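Long-range contacts in chitinase (Paenibacillus sp. FPU-7, PDB 5GZT), which probably catalyses the random endo-hydrolysis of beta-1,4 linkages between N-acetylglucosamine units in chitin and chitodextrins: residues T980-A984 and F1087-D1091; V1029-G1035 and Y1076-P1080. All coordinates share one frame; numbering follows the deposited sequence.

Interaction 1. Residues T980-A984 and F1087-D1091; sequences TAHQA and FITYD
Thr1089 and Gln983 join a barrel loop to the small antiparallel sheet set between the last two barrel strands of a family 18 TIM-barrel domain, an insertion as in many chitinases of this family. Segment 980-984 runs in nearly the same direction as 1087-1091 and lies over one face of the sheet: Phe1087 and Thr1089 point toward it, while Ile1088 points away. The tight part centres on Thr1089. Its hydroxyl stands opposite the backbone N about CA-CB (chi1 166°), which brings OG1 to Gln983 N at 2.8 Å, almost straight at 172°. The other branch, CG2, lies 3.4 Å from Ala981 O. Gln983 bends at chi2 and folds its CG against Thr1089, 3.4 Å from OG1, so that its NE2 reaches Thr1089 O in a weak bond; its OE1 takes the backbone N-H of Asp971. At the start of the segment, Thr980 CB sits over the Phe1087 ring, 4.1 Å from the centroid and 22° off the normal, in a CH-pi contact, while Thr980 OG1 is engaged by Gly1035 O and Gln1038 N. Direct contact thins at the other end, still buried, where Ala984 CB is 3.8 Å from Asp1091 OD2. Lys1099 NZ bridges there, reaching both OD2 and Ala984 O; Ala1020 N also meets OD2, and Ser1095 meets OD1. His982 touches Thr1089 directly through CA, but its imidazole, held at NE2 by Asp1069, connects through a water 2.7 Å from both His982 ND1 and Thr1089 OG1.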
loop_
_atom_site.group_PDB
_atom_site.type_symbol
_atom_site.label_atom_id
_atom_site.label_comp_id
_atom_site.label_asym_id
_atom_site.label_seq_id
_atom_site.Cartn_x
_atom_site.Cartn_y
_atom_site.Cartn_z
ATOM N N THR B 980 -22.954 -13.212 -13.570
ATOM C CA THR B 980 -23.060 -14.612 -13.207
ATOM C C THR B 980 -22.214 -14.879 -11.921
ATOM O O THR B 980 -21.267 -14.119 -11.591
ATOM C CB THR B 980 -22.577 -15.537 -14.324
ATOM O OG1 THR B 980 -21.148 -15.403 -14.457
ATOM C CG2 THR B 980 -23.315 -15.220 -15.634
ATOM N N ALA B 981 -22.526 -16.007 -11.273
ATOM C CA ALA B 981 -21.876 -16.415 -10.000
ATOM C C ALA B 981 -22.510 -17.699 -9.467
ATOM O O ALA B 981 -23.457 -18.253 -10.087
ATOM C CB ALA B 981 -21.915 -15.279 -8.965
ATOM N N HIS B 982 -21.933 -18.238 -8.366
ATOM C CA HIS B 982 -22.382 -19.534 -7.871
ATOM C C HIS B 982 -23.566 -19.280 -6.914
ATOM O O HIS B 982 -23.457 -18.416 -5.975
ATOM C CB HIS B 982 -21.286 -20.186 -7.108
ATOM C CG HIS B 982 -20.070 -20.485 -7.927
ATOM N ND1 HIS B 982 -20.084 -21.369 -8.987
ATOM C CD2 HIS B 982 -18.781 -20.080 -7.781
ATOM C CE1 HIS B 982 -18.871 -21.453 -9.497
ATOM N NE2 HIS B 982 -18.056 -20.714 -8.761
ATOM N N GLN B 983 -24.669 -19.937 -7.221
ATOM C CA GLN B 983 -25.926 -19.803 -6.412
ATOM C C GLN B 983 -25.922 -20.620 -5.114
ATOM O O GLN B 983 -26.687 -20.295 -4.213
ATOM C CB GLN B 983 -27.176 -20.145 -7.224
ATOM C CG GLN B 983 -27.367 -21.612 -7.635
ATOM C CD GLN B 983 -28.577 -22.320 -7.003
ATOM O OE1 GLN B 983 -29.172 -21.863 -5.956
ATOM N NE2 GLN B 983 -28.912 -23.470 -7.579
ATOM N N ALA B 984 -25.038 -21.613 -5.017
ATOM C CA ALA B 984 -25.036 -22.574 -3.939
ATOM C C ALA B 984 -23.649 -23.053 -3.494
ATOM O O ALA B 984 -23.517 -24.123 -2.878
ATOM C CB ALA B 984 -25.848 -23.766 -4.370
ATOM N N PHE B 1087 -25.175 -19.879 -18.910
ATOM C CA PHE B 1087 -24.376 -20.277 -17.753
ATOM C C PHE B 1087 -25.331 -20.790 -16.699
ATOM O O PHE B 1087 -26.262 -20.074 -16.340
ATOM C CB PHE B 1087 -23.660 -19.038 -17.189
ATOM C CG PHE B 1087 -22.861 -19.308 -15.947
ATOM C CD1 PHE B 1087 -23.454 -19.174 -14.666
ATOM C CD2 PHE B 1087 -21.530 -19.658 -16.028
ATOM C CE1 PHE B 1087 -22.715 -19.425 -13.509
ATOM C CE2 PHE B 1087 -20.782 -19.903 -14.867
ATOM C CZ PHE B 1087 -21.381 -19.794 -13.598
ATOM N N ILE B 1088 -25.052 -21.972 -16.165
ATOM C CA ILE B 1088 -25.915 -22.637 -15.165
ATOM C C ILE B 1088 -25.118 -22.894 -13.859
ATOM O O ILE B 1088 -24.038 -23.408 -13.926
ATOM C CB ILE B 1088 -26.444 -23.987 -15.703
ATOM C CG1 ILE B 1088 -27.266 -23.794 -16.976
ATOM C CG2 ILE B 1088 -27.326 -24.714 -14.687
ATOM C CD1 ILE B 1088 -28.465 -22.839 -16.866
ATOM N N THR B 1089 -25.714 -22.618 -12.705
ATOM C CA THR B 1089 -25.091 -22.843 -11.388
ATOM C C THR B 1089 -26.016 -23.693 -10.567
ATOM O O THR B 1089 -27.233 -23.411 -10.476
ATOM C CB THR B 1089 -24.769 -21.522 -10.703
ATOM O OG1 THR B 1089 -24.466 -21.737 -9.325
ATOM C CG2 THR B 1089 -25.892 -20.471 -10.880
ATOM N N TYR B 1090 -25.455 -24.765 -10.041
ATOM C CA TYR B 1090 -26.251 -25.827 -9.453
ATOM C C TYR B 1090 -25.426 -26.613 -8.441
ATOM O O TYR B 1090 -24.189 -26.342 -8.350
ATOM C CB TYR B 1090 -26.830 -26.741 -10.563
ATOM C CG TYR B 1090 -25.826 -27.536 -11.347
ATOM C CD1 TYR B 1090 -24.934 -26.913 -12.247
ATOM C CD2 TYR B 1090 -25.762 -28.896 -11.227
ATOM C CE1 TYR B 1090 -23.988 -27.651 -12.946
ATOM C CE2 TYR B 1090 -24.840 -29.664 -11.964
ATOM C CZ TYR B 1090 -23.951 -29.046 -12.821
ATOM O OH TYR B 1090 -23.023 -29.834 -13.495
ATOM N N ASP B 1091 -26.060 -27.555 -7.692
ATOM C CA ASP B 1091 -25.336 -28.564 -6.914
ATOM C C ASP B 1091 -25.346 -29.848 -7.666
ATOM O O ASP B 1091 -26.379 -30.204 -8.164
ATOM C CB ASP B 1091 -25.982 -28.889 -5.507
ATOM C CG ASP B 1091 -25.469 -27.992 -4.375
ATOM O OD1 ASP B 1091 -24.247 -27.678 -4.382
ATOM O OD2 ASP B 1091 -26.333 -27.497 -3.568
HETATM O O HOH W 1 -22.147 -23.063 -9.254
#

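Interaction 2. Residues V1029-G1035 and Y1076-P1080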
loop_
_atom_site.group_PDB
_atom_site.type_symbol
_atom_site.label_atom_id
_atom_site.label_comp_id
_atom_site.label_asym_id
_atom_site.label_seq_id
_atom_site.Cartn_x
_atom_site.Cartn_y
_atom_site.Cartn_z
ATOM N N VAL B 1029 -24.514 -14.659 -21.965
ATOM C CA VAL B 1029 -23.343 -14.616 -21.125
ATOM C C VAL B 1029 -22.109 -14.761 -22.031
ATOM O O VAL B 1029 -21.949 -15.791 -22.730
ATOM C CB VAL B 1029 -23.360 -15.727 -20.047
ATOM C CG1 VAL B 1029 -22.066 -15.666 -19.229
ATOM C CG2 VAL B 1029 -24.584 -15.577 -19.147
ATOM N N PRO B 1030 -21.222 -13.757 -22.004
ATOM C CA PRO B 1030 -20.024 -13.749 -22.871
ATOM C C PRO B 1030 -19.211 -14.989 -22.675
ATOM O O PRO B 1030 -19.100 -15.438 -21.520
ATOM C CB PRO B 1030 -19.231 -12.565 -22.356
ATOM C CG PRO B 1030 -20.253 -11.650 -21.724
ATOM C CD PRO B 1030 -21.432 -12.475 -21.317
ATOM N N ASN B 1031 -18.637 -15.564 -23.738
ATOM C CA ASN B 1031 -17.747 -16.706 -23.549
ATOM C C ASN B 1031 -16.353 -16.249 -23.134
ATOM O O ASN B 1031 -15.409 -16.272 -23.934
ATOM C CB ASN B 1031 -17.729 -17.608 -24.758
ATOM C CG ASN B 1031 -17.018 -18.918 -24.509
ATOM O OD1 ASN B 1031 -16.468 -19.180 -23.431
ATOM N ND2 ASN B 1031 -17.053 -19.779 -25.507
ATOM N N ILE B 1032 -16.247 -15.847 -21.863
ATOM C CA ILE B 1032 -14.992 -15.523 -21.176
ATOM C C ILE B 1032 -15.018 -16.317 -19.869
ATOM O O ILE B 1032 -16.032 -16.232 -19.119
ATOM C CB ILE B 1032 -14.888 -14.021 -20.825
ATOM C CG1 ILE B 1032 -15.039 -13.152 -22.079
ATOM C CG2 ILE B 1032 -13.572 -13.671 -20.122
ATOM C CD1 ILE B 1032 -15.223 -11.688 -21.745
ATOM N N ASN B 1033 -13.929 -17.069 -19.629
ATOM C CA ASN B 1033 -13.764 -18.007 -18.521
ATOM C C ASN B 1033 -14.975 -18.890 -18.351
ATOM O O ASN B 1033 -15.473 -19.083 -17.228
ATOM C CB ASN B 1033 -13.474 -17.257 -17.215
ATOM C CG ASN B 1033 -12.252 -16.380 -17.317
ATOM O OD1 ASN B 1033 -12.236 -15.256 -16.819
ATOM N ND2 ASN B 1033 -11.217 -16.885 -17.972
ATOM N N HIS B 1034 -15.456 -19.389 -19.484
ATOM C CA HIS B 1034 -16.645 -20.192 -19.577
ATOM C C HIS B 1034 -17.857 -19.548 -18.900
ATOM O O HIS B 1034 -18.669 -20.236 -18.331
ATOM C CB HIS B 1034 -16.392 -21.576 -19.011
ATOM C CG HIS B 1034 -15.086 -22.163 -19.420
ATOM N ND1 HIS B 1034 -14.781 -22.476 -20.723
ATOM C CD2 HIS B 1034 -13.998 -22.504 -18.688
ATOM C CE1 HIS B 1034 -13.563 -22.982 -20.781
ATOM N NE2 HIS B 1034 -13.070 -23.021 -19.557
ATOM N N GLY B 1035 -17.973 -18.230 -18.991
ATOM C CA GLY B 1035 -19.138 -17.508 -18.449
ATOM C C GLY B 1035 -19.119 -17.199 -16.949
ATOM O O GLY B 1035 -20.022 -16.509 -16.468
ATOM N N TYR B 1076 -20.548 -25.767 -12.636
ATOM C CA TYR B 1076 -21.323 -24.924 -13.503
ATOM C C TYR B 1076 -21.289 -25.465 -14.911
ATOM O O TYR B 1076 -20.411 -26.242 -15.262
ATOM C CB TYR B 1076 -20.902 -23.465 -13.490
ATOM C CG TYR B 1076 -19.446 -23.120 -13.819
ATOM C CD1 TYR B 1076 -18.428 -23.347 -12.909
ATOM C CD2 TYR B 1076 -19.099 -22.520 -15.023
ATOM C CE1 TYR B 1076 -17.098 -22.992 -13.199
ATOM C CE2 TYR B 1076 -17.791 -22.154 -15.314
ATOM C CZ TYR B 1076 -16.788 -22.405 -14.397
ATOM O OH TYR B 1076 -15.504 -22.071 -14.670
ATOM N N LEU B 1077 -22.275 -25.058 -15.694
ATOM C CA LEU B 1077 -22.430 -25.480 -17.079
ATOM C C LEU B 1077 -22.286 -24.218 -17.901
ATOM O O LEU B 1077 -22.775 -23.182 -17.467
ATOM C CB LEU B 1077 -23.810 -26.085 -17.325
ATOM C CG LEU B 1077 -24.051 -27.585 -17.218
ATOM C CD1 LEU B 1077 -23.087 -28.365 -16.385
ATOM C CD2 LEU B 1077 -25.495 -27.894 -16.836
ATOM N N TYR B 1078 -21.626 -24.322 -19.070
ATOM C CA TYR B 1078 -21.652 -23.260 -20.088
ATOM C C TYR B 1078 -21.976 -23.878 -21.465
ATOM O O TYR B 1078 -21.604 -25.047 -21.796
ATOM C CB TYR B 1078 -20.344 -22.446 -20.101
ATOM C CG TYR B 1078 -20.436 -21.181 -20.956
ATOM C CD1 TYR B 1078 -21.237 -20.127 -20.567
ATOM C CD2 TYR B 1078 -19.737 -21.060 -22.181
ATOM C CE1 TYR B 1078 -21.389 -19.005 -21.343
ATOM C CE2 TYR B 1078 -19.867 -19.897 -22.968
ATOM C CZ TYR B 1078 -20.695 -18.878 -22.550
ATOM O OH TYR B 1078 -20.851 -17.692 -23.250
ATOM N N ASN B 1079 -22.776 -23.141 -22.210
ATOM C CA ASN B 1079 -23.126 -23.513 -23.598
ATOM C C ASN B 1079 -23.027 -22.186 -24.372
ATOM O O ASN B 1079 -23.894 -21.321 -24.246
ATOM C CB ASN B 1079 -24.515 -24.151 -23.715
ATOM C CG ASN B 1079 -24.879 -24.546 -25.165
ATOM O OD1 ASN B 1079 -24.335 -24.014 -26.129
ATOM N ND2 ASN B 1079 -25.795 -25.503 -25.307
ATOM N N PRO B 1080 -21.939 -22.004 -25.154
ATOM C CA PRO B 1080 -21.792 -20.736 -25.911
ATOM C C PRO B 1080 -22.959 -20.505 -26.914
ATOM O O PRO B 1080 -23.379 -19.344 -27.188
ATOM C CB PRO B 1080 -20.432 -20.891 -26.621
ATOM C CG PRO B 1080 -19.978 -22.315 -26.428
ATOM C CD PRO B 1080 -20.978 -23.048 -25.558
#
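His1034 and Gly1035 lie over one face of the Tyr1078 ring, the aromatic group about which segment 1029-1035 curls; loop and ring both belong to the antiparallel-sheet insertion of the family 18 barrel domain. His1034 C stands 3.7 Å above the ring plane, and His1034 O comes within 3.3 Å of Tyr1078 CB. Gly1035, which has no side chain and a positive phi, follows closely enough for its CA to lie 4.0 Å from Tyr1078 CE1. Beside the ring, Asn1031 crosses at a slant: its CG is 3.4 Å from Tyr1078 CE2, with amide and ring planes 50° apart, and its ND2 passes on to Pro1080 CB at 3.7 Å. Val1029 CG1 adds an apolar touch at CE1. Tyr1076 meets the same loop differently, by its rim: His1034 O lies in the ring plane, 3.7 Å from Tyr1076 CE2.

The next layer probably helps to set these positions. With CG opposite the backbone N (chi1 -169°), Tyr1078 extends from strand 1074-1079 into the curl, and its backbone pairs with Thr1065 on the neighbouring strand. Within the loop, Asn1031 is the centre of an inverse gamma turn, closed by a weak bond from Ile1032 N to Pro1030 O, and Gly1035 N bonds to Ile1032 O at 2.8 Å, bringing the chain back over the ring. Farther out, the His1034 ring stacks on Tyr1067, and Val1029 is tied by its backbone to Gly1085.

No hydrogen bond between the two segments passes the geometric tests; the modelled approach of Tyr1078 OH to Val1029 O is too short to trust. The contact therefore appears to depend mainly on van der Waals fit around an aromatic ring, perhaps helped by the partial charges of His1034 O and the rim of Tyr1076.

The two contacts share the four-stranded antiparallel sheet inserted between barrel strands 1015-1020 and 1110-1114, and their centres are 11 Å apart. Along the chain the segments come in the order 980-984, 1029-1035, 1076-1080, 1087-1091, so interaction 1 brackets interaction 2. Their strands, 1074-1079 and 1086-1089, are consecutive and adjacent, as the probable bond from Ile1088 N to Leu1077 O at 2.9 Å indicates, and Phe1087 packs on Tyr1076. Interaction 2 thus joins parts of the insertion to each other, whereas interaction 1 ties it to the loop following barrel strand 964-967. In related chitinases such an insertion walls the substrate groove, so both contacts probably help to hold that wall on the barrel.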